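Local coordinates for protein Baccell_00875 (Bacteroides cellulosilyticus DSM 14838, PDB 5NO8) that probably acts as a polysaccharide lyase that removes the L-rhamnose caps, linked to glucuronic acid, from complex arabinogalactan proteins, at residues V191-A196 with S234-V239. Residues are numbered along the deposited sequence; the frame is centred on the assembly and turned at random. Where two conformers were deposited one is given.
Sequences VVTDGA and SLEWHV
Glu236 stands up from the sheet beside Thr193 and ends at its hydroxyl. CB packs on Asp194 CB at 3.7 Å. CG, anti to the backbone N (chi1 180°), and CD both pass Thr193 OG1 at 3.3 Å. At the tip, Thr193 OG1 donates to Glu236 OE2 over 2.6 Å, meeting the oxygen on its anti side and a little out of the carboxylate plane. Two residues, Thr193 and Asp194, are set against the single Glu236 here, which makes a classic beta bulge at the end of strand 187-194, in the antiparallel sheet where strand 232-242 lies between it and strand 122-131. Glu236 O takes both bulge amides from the same face of its plane, Thr193 N at 2.8 Å and Asp194 N, longer, at 3.3 Å. Roughly at right angles to the hydroxyl-carboxylate bond, the edge of the His238 ring comes up to Thr193 OG1, while Thr193 CG2 sits 3.6 Å from His238 CD2. A valine in place of Thr193 would probably leave Glu236 OE2 without its hydroxyl donor and the carboxylate freer to swing. On the other face, Val192 CG2 approaches the edge of the Trp237 indole, whose NE1 is hydrogen-bonded to Glu125 OE1.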
loop_
_atom_site.group_PDB
_atom_site.type_symbol
_atom_site.label_atom_id
_atom_site.label_comp_id
_atom_site.label_asym_id
_atom_site.label_seq_id
_atom_site.Cartn_x
_atom_site.Cartn_y
_atom_site.Cartn_z
ATOM N N VAL A 191 14.075 -15.223 -4.090
ATOM C CA VAL A 191 14.034 -15.183 -5.539
ATOM C C VAL A 191 13.658 -16.563 -6.043
ATOM O O VAL A 191 14.355 -17.546 -5.738
ATOM C CB VAL A 191 15.375 -14.727 -6.118
ATOM C CG1 VAL A 191 15.464 -14.966 -7.630
ATOM C CG2 VAL A 191 15.562 -13.253 -5.813
ATOM N N VAL A 192 12.573 -16.625 -6.812
ATOM C CA VAL A 192 12.156 -17.898 -7.438
ATOM C C VAL A 192 13.100 -18.214 -8.598
ATOM O O VAL A 192 13.349 -17.399 -9.511
ATOM C CB VAL A 192 10.684 -17.846 -7.920
ATOM C CG1 VAL A 192 10.311 -19.063 -8.787
ATOM C CG2 VAL A 192 9.756 -17.663 -6.748
ATOM N N THR A 193 13.630 -19.433 -8.577
ATOM C CA THR A 193 14.559 -19.897 -9.607
ATOM C C THR A 193 14.091 -21.089 -10.405
ATOM O O THR A 193 14.679 -21.367 -11.425
ATOM C CB THR A 193 15.927 -20.229 -8.977
ATOM O OG1 THR A 193 15.762 -21.113 -7.850
ATOM C CG2 THR A 193 16.575 -18.933 -8.496
ATOM N N ASP A 194 13.046 -21.787 -9.977
ATOM C CA ASP A 194 12.425 -22.791 -10.808
ATOM C C ASP A 194 10.941 -22.786 -10.457
ATOM O O ASP A 194 10.580 -22.528 -9.321
ATOM C CB ASP A 194 13.068 -24.174 -10.580
ATOM C CG ASP A 194 12.684 -25.188 -11.652
ATOM O OD1 ASP A 194 12.331 -24.798 -12.793
ATOM O OD2 ASP A 194 12.755 -26.400 -11.375
ATOM N N GLY A 195 10.091 -23.056 -11.440
ATOM C CA GLY A 195 8.640 -22.945 -11.267
ATOM C C GLY A 195 8.215 -21.486 -11.177
ATOM O O GLY A 195 8.902 -20.601 -11.701
ATOM N N ALA A 196 7.081 -21.241 -10.543
ATOM C CA ALA A 196 6.456 -19.920 -10.557
ATOM C C ALA A 196 5.591 -19.666 -9.343
ATOM O O ALA A 196 5.073 -20.602 -8.723
ATOM C CB ALA A 196 5.634 -19.752 -11.822
ATOM N N SER A 234 7.964 -28.724 -9.933
ATOM C CA SER A 234 9.016 -28.252 -9.052
ATOM C C SER A 234 9.022 -26.731 -8.900
ATOM O O SER A 234 8.898 -25.984 -9.868
ATOM C CB SER A 234 10.405 -28.702 -9.510
ATOM O OG SER A 234 10.496 -28.712 -10.918
ATOM N N LEU A 235 9.197 -26.312 -7.663
ATOM C CA LEU A 235 9.367 -24.913 -7.317
ATOM C C LEU A 235 10.674 -24.836 -6.535
ATOM O O LEU A 235 10.882 -25.609 -5.600
ATOM C CB LEU A 235 8.231 -24.468 -6.453
ATOM C CG LEU A 235 8.356 -23.112 -5.763
ATOM C CD1 LEU A 235 8.167 -21.992 -6.761
ATOM C CD2 LEU A 235 7.387 -23.011 -4.601
ATOM N N GLU A 236 11.513 -23.861 -6.885
ATOM C CA GLU A 236 12.737 -23.646 -6.167
ATOM C C GLU A 236 12.888 -22.149 -5.899
ATOM O O GLU A 236 12.589 -21.320 -6.754
ATOM C CB GLU A 236 13.912 -24.169 -6.992
ATOM C CG GLU A 236 15.268 -23.998 -6.338
ATOM C CD GLU A 236 16.421 -24.322 -7.279
ATOM O OE1 GLU A 236 17.042 -25.380 -7.069
ATOM O OE2 GLU A 236 16.695 -23.542 -8.231
ATOM N N TRP A 237 13.381 -21.802 -4.728
ATOM C CA TRP A 237 13.760 -20.429 -4.503
ATOM C C TRP A 237 15.015 -20.341 -3.662
ATOM O O TRP A 237 15.388 -21.321 -3.015
ATOM C CB TRP A 237 12.623 -19.637 -3.890
ATOM C CG TRP A 237 12.003 -20.169 -2.594
ATOM C CD1 TRP A 237 12.643 -20.620 -1.478
ATOM C CD2 TRP A 237 10.606 -20.234 -2.294
ATOM N NE1 TRP A 237 11.744 -20.982 -0.523
ATOM C CE2 TRP A 237 10.481 -20.752 -0.993
ATOM C CE3 TRP A 237 9.456 -19.876 -2.989
ATOM C CZ2 TRP A 237 9.245 -20.923 -0.374
ATOM C CZ3 TRP A 237 8.216 -20.066 -2.372
ATOM C CH2 TRP A 237 8.131 -20.590 -1.094
ATOM N N HIS A 238 15.644 -19.164 -3.710
ATOM C CA HIS A 238 16.808 -18.832 -2.902
ATOM C C HIS A 238 16.394 -17.749 -1.919
ATOM O O HIS A 238 15.779 -16.768 -2.345
ATOM C CB HIS A 238 17.881 -18.240 -3.765
ATOM C CG HIS A 238 18.566 -19.218 -4.645
ATOM N ND1 HIS A 238 19.935 -19.249 -4.771
ATOM C CD2 HIS A 238 18.091 -20.205 -5.439
ATOM C CE1 HIS A 238 20.279 -20.207 -5.620
ATOM N NE2 HIS A 238 19.177 -20.790 -6.055
ATOM N N VAL A 239 16.727 -17.941 -0.639
ATOM C CA VAL A 239 16.517 -16.976 0.426
ATOM C C VAL A 239 17.874 -16.500 0.909
ATOM O O VAL A 239 18.766 -17.305 1.150
ATOM C CB VAL A 239 15.702 -17.587 1.568
ATOM C CG1 VAL A 239 15.543 -16.584 2.699
ATOM C CG2 VAL A 239 14.352 -18.039 1.048
#